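Pyrroline carboxylate reductase (Plasmodium falciparum, PDB 2RCY) binds NADP and probably reduces pyrroline-5-carboxylate to proline with NAD(P)H as hydride donor. Local coordinates at residues Q14-G22 against M113-G121; L82-G93 against V103-P114. All coordinates share one frame; numbering follows the deposited sequence.

Contact 1 (Q14-G22 against M113-G121); sequences QMGSALAHG and MPNTPCLVG. With NAP (NADP nicotinamide-adenine-dinucleotide phosphate), chain G.
Gly22 and Leu119 bring the two backbones to 4.2 Å, CA to CA, where helix 14-26 runs past the short 3-10 turn 116-118, and from there the helix reaches back to the NADP. This is the first helix of a Rossmann dinucleotide-binding fold, entered through a glycine-rich turn with the look of the GxGxxG pattern. Its leading amides hold the diphosphate: Gln14 N binds O1A of the NADP, and Met15 N binds O2N at 3.0 Å in a nearly straight bond (176° at the hydrogen).

Met15, a selenomethionine, carries much of the contact. With CG anti to the backbone N (chi1 -168°) and the chain bent beyond it, CB, CG and SE lie over one face of the nicotinamide, SE 3.6 Å from C4N. The methyl CE turns the other way and ends 3.3 Å from Asn115 O, touching both the Pro114 ring and the sulfur of Cys118. Met113 SE meets the nicotinamide separately, at its C5N–C6N border, and Thr116 CG2 faces the carboxamide nitrogen N7N.

Further along the helix the fit is apolar, without a hydrogen bond between the segments. Ala18 CB packs on Leu119 CB, and Leu119 CD1 reaches His21 CB at 3.8 Å, while the imidazole itself leads off to Thr44. Asn115 faces away from the helix, its amide tied to Ser124 and Ser166. Cys118 SG sits in the angle between helix and turn, 3.4 Å from Ala18 O and 3.9 Å from Leu19 CD1.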
loop_
_atom_site.group_PDB
_atom_site.type_symbol
_atom_site.label_atom_id
_atom_site.label_comp_id
_atom_site.label_asym_id
_atom_site.label_seq_id
_atom_site.Cartn_x
_atom_site.Cartn_y
_atom_site.Cartn_z
ATOM N N GLN A 14 -28.065 13.873 22.502
ATOM C CA GLN A 14 -28.233 14.096 21.071
ATOM C C GLN A 14 -29.323 13.209 20.479
ATOM O O GLN A 14 -30.058 13.637 19.589
ATOM C CB GLN A 14 -26.910 13.905 20.328
ATOM C CG GLN A 14 -25.857 14.979 20.614
ATOM C CD GLN A 14 -26.207 16.350 20.045
ATOM O OE1 GLN A 14 -27.126 16.491 19.236
ATOM N NE2 GLN A 14 -25.465 17.366 20.466
HETATM N N MSE A 15 -29.424 11.979 20.976
HETATM C CA MSE A 15 -30.454 11.056 20.512
HETATM C C MSE A 15 -31.756 11.212 21.293
HETATM O O MSE A 15 -32.843 11.144 20.713
HETATM C CB MSE A 15 -29.967 9.608 20.577
HETATM C CG MSE A 15 -30.877 8.629 19.847
HETATM SE SE MSE A 15 -31.064 9.052 17.951
HETATM C CE MSE A 15 -33.001 9.174 17.906
ATOM N N GLY A 16 -31.637 11.417 22.603
ATOM C CA GLY A 16 -32.792 11.610 23.476
ATOM C C GLY A 16 -33.677 12.762 23.039
ATOM O O GLY A 16 -34.892 12.600 22.918
ATOM N N SER A 17 -33.063 13.919 22.797
ATOM C CA SER A 17 -33.786 15.123 22.380
ATOM C C SER A 17 -34.359 15.005 20.969
ATOM O O SER A 17 -35.465 15.479 20.706
ATOM C CB SER A 17 -32.888 16.358 22.481
ATOM O OG SER A 17 -31.775 16.248 21.611
ATOM N N ALA A 18 -33.605 14.373 20.070
ATOM C CA ALA A 18 -34.050 14.151 18.693
ATOM C C ALA A 18 -35.286 13.255 18.639
ATOM O O ALA A 18 -36.201 13.494 17.850
ATOM C CB ALA A 18 -32.926 13.563 17.854
ATOM N N LEU A 19 -35.305 12.228 19.487
ATOM C CA LEU A 19 -36.442 11.318 19.582
ATOM C C LEU A 19 -37.619 11.974 20.296
ATOM O O LEU A 19 -38.766 11.816 19.881
ATOM C CB LEU A 19 -36.040 10.016 20.289
ATOM C CG LEU A 19 -37.031 8.845 20.270
ATOM C CD1 LEU A 19 -37.249 8.317 18.853
ATOM C CD2 LEU A 19 -36.555 7.730 21.189
ATOM N N ALA A 20 -37.322 12.712 21.364
ATOM C CA ALA A 20 -38.344 13.390 22.158
ATOM C C ALA A 20 -39.098 14.435 21.341
ATOM O O ALA A 20 -40.330 14.463 21.350
ATOM C CB ALA A 20 -37.722 14.020 23.397
ATOM N N HIS A 21 -38.353 15.279 20.629
ATOM C CA HIS A 21 -38.943 16.328 19.795
ATOM C C HIS A 21 -39.561 15.772 18.512
ATOM O O HIS A 21 -40.450 16.393 17.926
ATOM C CB HIS A 21 -37.914 17.415 19.471
ATOM C CG HIS A 21 -37.333 18.082 20.680
ATOM N ND1 HIS A 21 -35.975 18.205 20.883
ATOM C CD2 HIS A 21 -37.926 18.653 21.756
ATOM C CE1 HIS A 21 -35.756 18.829 22.026
ATOM N NE2 HIS A 21 -36.924 19.111 22.577
ATOM N N GLY A 22 -39.088 14.603 18.086
ATOM C CA GLY A 22 -39.647 13.909 16.930
ATOM C C GLY A 22 -41.065 13.427 17.181
ATOM O O GLY A 22 -41.922 13.511 16.298
HETATM N N MSE A 113 -33.881 0.588 18.172
HETATM C CA MSE A 113 -32.721 1.287 17.634
HETATM C C MSE A 113 -33.143 2.387 16.654
HETATM O O MSE A 113 -33.537 2.094 15.524
HETATM C CB MSE A 113 -31.741 0.300 16.989
HETATM C CG MSE A 113 -30.417 0.906 16.534
HETATM SE SE MSE A 113 -29.526 2.007 17.880
HETATM C CE MSE A 113 -29.463 0.742 19.365
ATOM N N PRO A 114 -33.078 3.655 17.101
ATOM C CA PRO A 114 -33.453 4.817 16.303
ATOM C C PRO A 114 -32.277 5.495 15.598
ATOM O O PRO A 114 -31.132 5.058 15.732
ATOM C CB PRO A 114 -34.027 5.763 17.357
ATOM C CG PRO A 114 -33.243 5.445 18.611
ATOM C CD PRO A 114 -32.664 4.055 18.460
ATOM N N ASN A 115 -32.576 6.548 14.840
ATOM C CA ASN A 115 -31.558 7.476 14.347
ATOM C C ASN A 115 -32.036 8.930 14.430
ATOM O O ASN A 115 -33.234 9.178 14.568
ATOM C CB ASN A 115 -31.068 7.099 12.938
ATOM C CG ASN A 115 -32.180 7.075 11.898
ATOM O OD1 ASN A 115 -33.265 7.617 12.105
ATOM N ND2 ASN A 115 -31.901 6.450 10.761
ATOM N N THR A 116 -31.103 9.879 14.347
ATOM C CA THR A 116 -31.416 11.309 14.523
ATOM C C THR A 116 -32.433 11.921 13.537
ATOM O O THR A 116 -33.163 12.837 13.923
ATOM C CB THR A 116 -30.143 12.199 14.581
ATOM O OG1 THR A 116 -29.356 12.009 13.400
ATOM C CG2 THR A 116 -29.307 11.872 15.814
ATOM N N PRO A 117 -32.474 11.443 12.268
ATOM C CA PRO A 117 -33.502 11.879 11.310
ATOM C C PRO A 117 -34.954 11.866 11.804
ATOM O O PRO A 117 -35.824 12.437 11.144
ATOM C CB PRO A 117 -33.341 10.881 10.165
ATOM C CG PRO A 117 -31.911 10.568 10.171
ATOM C CD PRO A 117 -31.523 10.517 11.620
ATOM N N CYS A 118 -35.212 11.221 12.942
ATOM C CA CYS A 118 -36.551 11.199 13.535
ATOM C C CYS A 118 -36.999 12.589 13.991
ATOM O O CYS A 118 -38.197 12.849 14.122
ATOM C CB CYS A 118 -36.612 10.206 14.698
ATOM S SG CYS A 118 -35.622 10.667 16.134
ATOM N N LEU A 119 -36.024 13.469 14.220
ATOM C CA LEU A 119 -36.266 14.870 14.567
ATOM C C LEU A 119 -37.099 15.586 13.502
ATOM O O LEU A 119 -37.963 16.401 13.829
ATOM C CB LEU A 119 -34.933 15.601 14.783
ATOM C CG LEU A 119 -34.933 17.079 15.198
ATOM C CD1 LEU A 119 -35.443 17.263 16.623
ATOM C CD2 LEU A 119 -33.541 17.674 15.052
ATOM N N VAL A 120 -36.833 15.276 12.234
ATOM C CA VAL A 120 -37.605 15.830 11.117
ATOM C C VAL A 120 -38.655 14.831 10.602
ATOM O O VAL A 120 -39.101 14.910 9.453
ATOM C CB VAL A 120 -36.690 16.357 9.965
ATOM C CG1 VAL A 120 -35.861 17.540 10.441
ATOM C CG2 VAL A 120 -35.789 15.253 9.413
ATOM N N GLY A 121 -39.038 13.895 11.467
ATOM C CA GLY A 121 -40.081 12.914 11.168
ATOM C C GLY A 121 -39.716 11.891 10.109
ATOM O O GLY A 121 -40.599 11.323 9.461
HETATM P PA NAP G . -25.234 11.886 24.849
HETATM O O1A NAP G . -25.473 13.030 23.896
HETATM O O2A NAP G . -23.995 11.887 25.711
HETATM O O5B NAP G . -26.545 11.726 25.771
HETATM C C5B NAP G . -26.491 11.278 27.123
HETATM C C4B NAP G . -27.365 12.205 27.957
HETATM O O4B NAP G . -27.770 11.569 29.172
HETATM C C3B NAP G . -26.624 13.478 28.339
HETATM O O3B NAP G . -27.311 14.608 27.795
HETATM C C2B NAP G . -26.632 13.521 29.856
HETATM O O2B NAP G . -26.964 14.818 30.351
HETATM C C1B NAP G . -27.692 12.501 30.254
HETATM N N9A NAP G . -27.382 11.781 31.519
HETATM C C8A NAP G . -26.169 11.562 32.054
HETATM N N7A NAP G . -26.310 10.870 33.207
HETATM C C5A NAP G . -27.627 10.650 33.389
HETATM C C6A NAP G . -28.365 10.002 34.375
HETATM N N6A NAP G . -27.745 9.425 35.433
HETATM N N1A NAP G . -29.713 9.952 34.268
HETATM C C2A NAP G . -30.344 10.519 33.226
HETATM N N3A NAP G . -29.654 11.149 32.262
HETATM C C4A NAP G . -28.297 11.226 32.320
HETATM O O3 NAP G . -25.262 10.507 24.020
HETATM P PN NAP G . -26.354 10.230 22.869
HETATM O O1N NAP G . -25.660 10.352 21.535
HETATM O O2N NAP G . -27.596 11.042 23.150
HETATM O O5D NAP G . -26.697 8.674 23.069
HETATM C C5D NAP G . -27.502 8.198 24.143
HETATM C C4D NAP G . -27.929 6.766 23.839
HETATM O O4D NAP G . -28.646 6.718 22.603
HETATM C C3D NAP G . -26.740 5.824 23.705
HETATM O O3D NAP G . -26.970 4.681 24.531
HETATM C C2D NAP G . -26.698 5.429 22.239
HETATM O O2D NAP G . -26.346 4.054 22.056
HETATM C C1D NAP G . -28.117 5.687 21.760
HETATM N N1N NAP G . -28.190 6.069 20.345
HETATM C C2N NAP G . -27.648 7.224 19.916
HETATM C C3N NAP G . -27.728 7.588 18.573
HETATM C C7N NAP G . -27.130 8.881 18.105
HETATM O O7N NAP G . -26.460 9.664 18.948
HETATM N N7N NAP G . -27.281 9.240 16.911
HETATM C C4N NAP G . -28.374 6.742 17.671
HETATM C C5N NAP G . -28.926 5.555 18.137
HETATM C C6N NAP G . -28.818 5.243 19.491
HETATM P P2B NAP G . -25.864 15.991 30.493
HETATM O O1X NAP G . -26.531 16.993 31.407
HETATM O O2X NAP G . -24.648 15.317 31.090
HETATM O O3X NAP G . -25.666 16.492 29.083
#

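Contact 2 (L82-G93 against V103-P114); sequences LSSKLLISICGG and VGSENKIVWVMP. With NAP (NADP nicotinamide-adenine-dinucleotide phosphate), chain G.
Trp111 presents the pyrrole side of its indole to the chain that leaves strand 86-89: Ser89 O lies at the ring edge, in plane, 3.1 Å from CD1, while Cys91 O takes the NE1 hydrogen at 2.8 Å. CG stands anti to the backbone N, which swings the indole out to this chain. The NE1 bond is bent, 134° at the hydrogen, with the carbonyl oxygen about 30° out of the ring plane. The six-membered half of the indole runs on past Gly93 N. The other flat group, the Asn107 amide, sets OD1 against Leu82 CB at the far end.

Between them lies the parallel pair of a beta-alpha-beta crossover in the Rossmann sheet, strands 86-89 and 108-113 joined through helix 96-103. Leu87 and Ser89 exchange backbone bonds with Lys108, Val110 and Val112, and the strand directions diverge by 28°. On the face bearing Ile88 and Val110 these two side chains lie side by side, CG2 to CG1 at 3.6 Å; helix 135-146 covers this face through Val141 and Phe145. On the other, Leu87 and Val103 meet tip to tip. A water near the strand starts accepts a bond from Lys108 N and lies 2.7 Å from both Leu82 O and Lys85 O.

At the C-terminal ends of the strands the chain enters the cofactor pocket. The Ile90 side chain crosses that of Pro114 at about a right angle, CG2 lying 3.7 Å from the proline CG, and Met113 CE tucks against the carbonyls of Ile90 and Cys91. Gly92 N then donates to the ribose hydroxyl O2D of the NADP at 2.8 Å.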
loop_
_atom_site.group_PDB
_atom_site.type_symbol
_atom_site.label_atom_id
_atom_site.label_comp_id
_atom_site.label_asym_id
_atom_site.label_seq_id
_atom_site.Cartn_x
_atom_site.Cartn_y
_atom_site.Cartn_z
ATOM N N LEU A 82 -40.780 -0.367 37.766
ATOM C CA LEU A 82 -41.164 -0.773 36.411
ATOM C C LEU A 82 -42.307 -1.789 36.376
ATOM O O LEU A 82 -42.580 -2.389 35.332
ATOM C CB LEU A 82 -39.950 -1.328 35.658
ATOM C CG LEU A 82 -38.904 -0.342 35.138
ATOM C CD1 LEU A 82 -37.616 -1.078 34.834
ATOM C CD2 LEU A 82 -39.402 0.407 33.905
ATOM N N SER A 83 -42.974 -1.967 37.515
ATOM C CA SER A 83 -44.049 -2.950 37.658
ATOM C C SER A 83 -45.230 -2.649 36.733
ATOM O O SER A 83 -45.839 -1.577 36.816
ATOM C CB SER A 83 -44.516 -3.022 39.115
ATOM O OG SER A 83 -43.415 -3.118 40.002
ATOM N N SER A 84 -45.532 -3.606 35.852
ATOM C CA SER A 84 -46.622 -3.510 34.863
ATOM C C SER A 84 -46.395 -2.463 33.762
ATOM O O SER A 84 -47.278 -2.223 32.934
ATOM C CB SER A 84 -47.981 -3.296 35.549
ATOM N N LYS A 85 -45.205 -1.864 33.747
ATOM C CA LYS A 85 -44.888 -0.772 32.825
ATOM C C LYS A 85 -43.969 -1.214 31.686
ATOM O O LYS A 85 -43.263 -2.220 31.800
ATOM C CB LYS A 85 -44.275 0.404 33.589
ATOM C CG LYS A 85 -45.180 0.945 34.684
ATOM C CD LYS A 85 -44.649 2.228 35.276
ATOM C CE LYS A 85 -45.641 2.806 36.268
ATOM N NZ LYS A 85 -45.340 4.226 36.581
ATOM N N LEU A 86 -43.988 -0.458 30.590
ATOM C CA LEU A 86 -43.172 -0.773 29.419
ATOM C C LEU A 86 -41.865 0.014 29.407
ATOM O O LEU A 86 -41.865 1.246 29.432
ATOM C CB LEU A 86 -43.960 -0.529 28.125
ATOM C CG LEU A 86 -43.307 -0.933 26.797
ATOM C CD1 LEU A 86 -43.244 -2.448 26.644
ATOM C CD2 LEU A 86 -44.056 -0.315 25.630
ATOM N N LEU A 87 -40.755 -0.716 29.374
ATOM C CA LEU A 87 -39.431 -0.120 29.265
ATOM C C LEU A 87 -38.900 -0.277 27.845
ATOM O O LEU A 87 -38.758 -1.397 27.347
ATOM C CB LEU A 87 -38.465 -0.764 30.266
ATOM C CG LEU A 87 -36.995 -0.329 30.232
ATOM C CD1 LEU A 87 -36.809 1.064 30.823
ATOM C CD2 LEU A 87 -36.126 -1.344 30.958
ATOM N N ILE A 88 -38.623 0.851 27.195
ATOM C CA ILE A 88 -37.991 0.832 25.876
ATOM C C ILE A 88 -36.559 1.363 25.981
ATOM O O ILE A 88 -36.322 2.434 26.543
ATOM C CB ILE A 88 -38.850 1.550 24.763
ATOM C CG1 ILE A 88 -38.369 2.972 24.463
ATOM C CG2 ILE A 88 -40.342 1.536 25.099
ATOM C CD1 ILE A 88 -37.531 3.076 23.212
ATOM N N SER A 89 -35.609 0.589 25.465
ATOM C CA SER A 89 -34.199 0.964 25.518
ATOM C C SER A 89 -33.668 1.292 24.130
ATOM O O SER A 89 -33.852 0.518 23.188
ATOM C CB SER A 89 -33.368 -0.155 26.154
ATOM O OG SER A 89 -32.003 0.211 26.244
ATOM N N ILE A 90 -33.021 2.449 24.010
ATOM C CA ILE A 90 -32.376 2.848 22.756
ATOM C C ILE A 90 -30.851 2.730 22.835
ATOM O O ILE A 90 -30.143 3.129 21.907
ATOM C CB ILE A 90 -32.801 4.273 22.282
ATOM C CG1 ILE A 90 -32.371 5.348 23.288
ATOM C CG2 ILE A 90 -34.303 4.325 22.007
ATOM C CD1 ILE A 90 -32.275 6.743 22.704
ATOM N N CYS A 91 -30.364 2.169 23.941
ATOM C CA CYS A 91 -28.931 1.983 24.172
ATOM C C CYS A 91 -28.306 1.041 23.151
ATOM O O CYS A 91 -28.828 -0.046 22.893
ATOM C CB CYS A 91 -28.669 1.466 25.589
ATOM S SG CYS A 91 -29.011 2.656 26.902
ATOM N N GLY A 92 -27.192 1.479 22.572
ATOM C CA GLY A 92 -26.464 0.693 21.583
ATOM C C GLY A 92 -25.663 -0.429 22.211
ATOM O O GLY A 92 -24.989 -0.231 23.224
ATOM N N GLY A 93 -25.748 -1.610 21.609
ATOM C CA GLY A 93 -25.009 -2.776 22.080
ATOM C C GLY A 93 -25.748 -3.597 23.119
ATOM O O GLY A 93 -25.736 -4.828 23.062
ATOM N N VAL A 103 -32.632 -5.061 34.900
ATOM C CA VAL A 103 -33.918 -4.733 35.535
ATOM C C VAL A 103 -34.744 -5.944 35.987
ATOM O O VAL A 103 -35.636 -5.810 36.827
ATOM C CB VAL A 103 -34.803 -3.800 34.651
ATOM C CG1 VAL A 103 -34.190 -2.418 34.549
ATOM C CG2 VAL A 103 -35.037 -4.395 33.269
ATOM N N GLY A 104 -34.450 -7.116 35.431
ATOM C CA GLY A 104 -35.180 -8.331 35.779
ATOM C C GLY A 104 -35.973 -8.893 34.617
ATOM O O GLY A 104 -36.487 -8.146 33.781
ATOM N N SER A 105 -36.076 -10.220 34.577
ATOM C CA SER A 105 -36.761 -10.927 33.497
ATOM C C SER A 105 -38.279 -10.757 33.542
ATOM O O SER A 105 -38.962 -10.998 32.544
ATOM C CB SER A 105 -36.397 -12.415 33.527
ATOM N N GLU A 106 -38.795 -10.340 34.698
ATOM C CA GLU A 106 -40.236 -10.167 34.909
ATOM C C GLU A 106 -40.815 -8.923 34.219
ATOM O O GLU A 106 -42.025 -8.847 33.986
ATOM C CB GLU A 106 -40.568 -10.161 36.413
ATOM C CG GLU A 106 -40.179 -8.886 37.179
ATOM C CD GLU A 106 -38.712 -8.840 37.605
ATOM O OE1 GLU A 106 -37.949 -9.782 37.295
ATOM O OE2 GLU A 106 -38.323 -7.849 38.260
ATOM N N ASN A 107 -39.951 -7.963 33.894
ATOM C CA ASN A 107 -40.371 -6.704 33.279
ATOM C C ASN A 107 -40.648 -6.806 31.777
ATOM O O ASN A 107 -40.241 -7.767 31.122
ATOM C CB ASN A 107 -39.338 -5.606 33.552
ATOM C CG ASN A 107 -39.397 -5.085 34.977
ATOM O OD1 ASN A 107 -40.455 -4.682 35.463
ATOM N ND2 ASN A 107 -38.252 -5.078 35.649
ATOM N N LYS A 108 -41.356 -5.807 31.250
ATOM C CA LYS A 108 -41.616 -5.690 29.816
ATOM C C LYS A 108 -40.500 -4.880 29.155
ATOM O O LYS A 108 -40.400 -3.659 29.344
ATOM C CB LYS A 108 -42.978 -5.032 29.563
ATOM C CG LYS A 108 -44.175 -5.894 29.934
ATOM C CD LYS A 108 -45.480 -5.129 29.763
ATOM C CE LYS A 108 -46.693 -6.044 29.887
ATOM N NZ LYS A 108 -46.871 -6.583 31.266
ATOM N N ILE A 109 -39.657 -5.568 28.387
ATOM C CA ILE A 109 -38.469 -4.949 27.795
ATOM C C ILE A 109 -38.479 -5.028 26.271
ATOM O O ILE A 109 -38.573 -6.113 25.688
ATOM C CB ILE A 109 -37.156 -5.562 28.358
ATOM C CG1 ILE A 109 -37.124 -5.454 29.887
ATOM C CG2 ILE A 109 -35.930 -4.871 27.752
ATOM C CD1 ILE A 109 -36.276 -6.507 30.569
ATOM N N VAL A 110 -38.381 -3.863 25.640
ATOM C CA VAL A 110 -38.275 -3.763 24.187
ATOM C C VAL A 110 -37.053 -2.913 23.810
ATOM O O VAL A 110 -36.859 -1.818 24.340
ATOM C CB VAL A 110 -39.603 -3.246 23.535
ATOM C CG1 VAL A 110 -40.082 -1.957 24.184
ATOM C CG2 VAL A 110 -39.457 -3.076 22.031
ATOM N N TRP A 111 -36.225 -3.443 22.915
ATOM C CA TRP A 111 -34.999 -2.770 22.495
ATOM C C TRP A 111 -35.162 -2.137 21.113
ATOM O O TRP A 111 -35.177 -2.832 20.096
ATOM C CB TRP A 111 -33.817 -3.749 22.537
ATOM C CG TRP A 111 -32.484 -3.175 22.123
ATOM C CD1 TRP A 111 -32.069 -1.877 22.235
ATOM C CD2 TRP A 111 -31.381 -3.899 21.566
ATOM N NE1 TRP A 111 -30.787 -1.745 21.762
ATOM C CE2 TRP A 111 -30.338 -2.971 21.349
ATOM C CE3 TRP A 111 -31.175 -5.241 21.219
ATOM C CZ2 TRP A 111 -29.106 -3.342 20.802
ATOM C CZ3 TRP A 111 -29.949 -5.609 20.676
ATOM C CH2 TRP A 111 -28.932 -4.663 20.473
ATOM N N VAL A 112 -35.284 -0.812 21.098
ATOM C CA VAL A 112 -35.499 -0.052 19.869
ATOM C C VAL A 112 -34.216 0.669 19.458
ATOM O O VAL A 112 -33.543 1.279 20.290
ATOM C CB VAL A 112 -36.649 0.982 20.036
ATOM C CG1 VAL A 112 -36.939 1.704 18.722
ATOM C CG2 VAL A 112 -37.913 0.307 20.556
HETATM N N MSE A 113 -33.881 0.588 18.172
HETATM C CA MSE A 113 -32.721 1.287 17.634
HETATM C C MSE A 113 -33.143 2.387 16.654
HETATM O O MSE A 113 -33.537 2.094 15.524
HETATM C CB MSE A 113 -31.741 0.300 16.989
HETATM C CG MSE A 113 -30.417 0.906 16.534
HETATM SE SE MSE A 113 -29.526 2.007 17.880
HETATM C CE MSE A 113 -29.463 0.742 19.365
ATOM N N PRO A 114 -33.078 3.655 17.101
ATOM C CA PRO A 114 -33.453 4.817 16.303
ATOM C C PRO A 114 -32.277 5.495 15.598
ATOM O O PRO A 114 -31.132 5.058 15.732
ATOM C CB PRO A 114 -34.027 5.763 17.357
ATOM C CG PRO A 114 -33.243 5.445 18.611
ATOM C CD PRO A 114 -32.664 4.055 18.460
HETATM P PA NAP G . -25.234 11.886 24.849
HETATM O O1A NAP G . -25.473 13.030 23.896
HETATM O O2A NAP G . -23.995 11.887 25.711
HETATM O O5B NAP G . -26.545 11.726 25.771
HETATM C C5B NAP G . -26.491 11.278 27.123
HETATM C C4B NAP G . -27.365 12.205 27.957
HETATM O O4B NAP G . -27.770 11.569 29.172
HETATM C C3B NAP G . -26.624 13.478 28.339
HETATM O O3B NAP G . -27.311 14.608 27.795
HETATM C C2B NAP G . -26.632 13.521 29.856
HETATM O O2B NAP G . -26.964 14.818 30.351
HETATM C C1B NAP G . -27.692 12.501 30.254
HETATM N N9A NAP G . -27.382 11.781 31.519
HETATM C C8A NAP G . -26.169 11.562 32.054
HETATM N N7A NAP G . -26.310 10.870 33.207
HETATM C C5A NAP G . -27.627 10.650 33.389
HETATM C C6A NAP G . -28.365 10.002 34.375
HETATM N N6A NAP G . -27.745 9.425 35.433
HETATM N N1A NAP G . -29.713 9.952 34.268
HETATM C C2A NAP G . -30.344 10.519 33.226
HETATM N N3A NAP G . -29.654 11.149 32.262
HETATM C C4A NAP G . -28.297 11.226 32.320
HETATM O O3 NAP G . -25.262 10.507 24.020
HETATM P PN NAP G . -26.354 10.230 22.869
HETATM O O1N NAP G . -25.660 10.352 21.535
HETATM O O2N NAP G . -27.596 11.042 23.150
HETATM O O5D NAP G . -26.697 8.674 23.069
HETATM C C5D NAP G . -27.502 8.198 24.143
HETATM C C4D NAP G . -27.929 6.766 23.839
HETATM O O4D NAP G . -28.646 6.718 22.603
HETATM C C3D NAP G . -26.740 5.824 23.705
HETATM O O3D NAP G . -26.970 4.681 24.531
HETATM C C2D NAP G . -26.698 5.429 22.239
HETATM O O2D NAP G . -26.346 4.054 22.056
HETATM C C1D NAP G . -28.117 5.687 21.760
HETATM N N1N NAP G . -28.190 6.069 20.345
HETATM C C2N NAP G . -27.648 7.224 19.916
HETATM C C3N NAP G . -27.728 7.588 18.573
HETATM C C7N NAP G . -27.130 8.881 18.105
HETATM O O7N NAP G . -26.460 9.664 18.948
HETATM N N7N NAP G . -27.281 9.240 16.911
HETATM C C4N NAP G . -28.374 6.742 17.671
HETATM C C5N NAP G . -28.926 5.555 18.137
HETATM C C6N NAP G . -28.818 5.243 19.491
HETATM P P2B NAP G . -25.864 15.991 30.493
HETATM O O1X NAP G . -26.531 16.993 31.407
HETATM O O2X NAP G . -24.648 15.317 31.090
HETATM O O3X NAP G . -25.666 16.492 29.083
HETATM O O HOH W 1 -42.778 -4.292 33.402
#

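How the contacts relate
Both contacts are buried, but the centre of contact 1 lies about 7 Å from the centre of the chain, against about 16 Å for the centre of contact 2, whose turns at Ser83-Ser84 and Ser105-Glu106 reach the surface. They share Met113 and Pro114, and meet directly as Met15 CG packs on Ile90 CD1 at 3.7 Å. Contact 2 is sheet, knit by backbone hydrogen bonds between neighbouring strands; contact 1, with roughly half the buried area, sets a helix on a loop by van der Waals packing. The hydrogen bonds to the NADP are split, 14-22 gripping the diphosphate and 82-93 the nicotinamide ribose, while the nicotinamide ring itself is touched by Met15 and by the shared Met113 and Pro114.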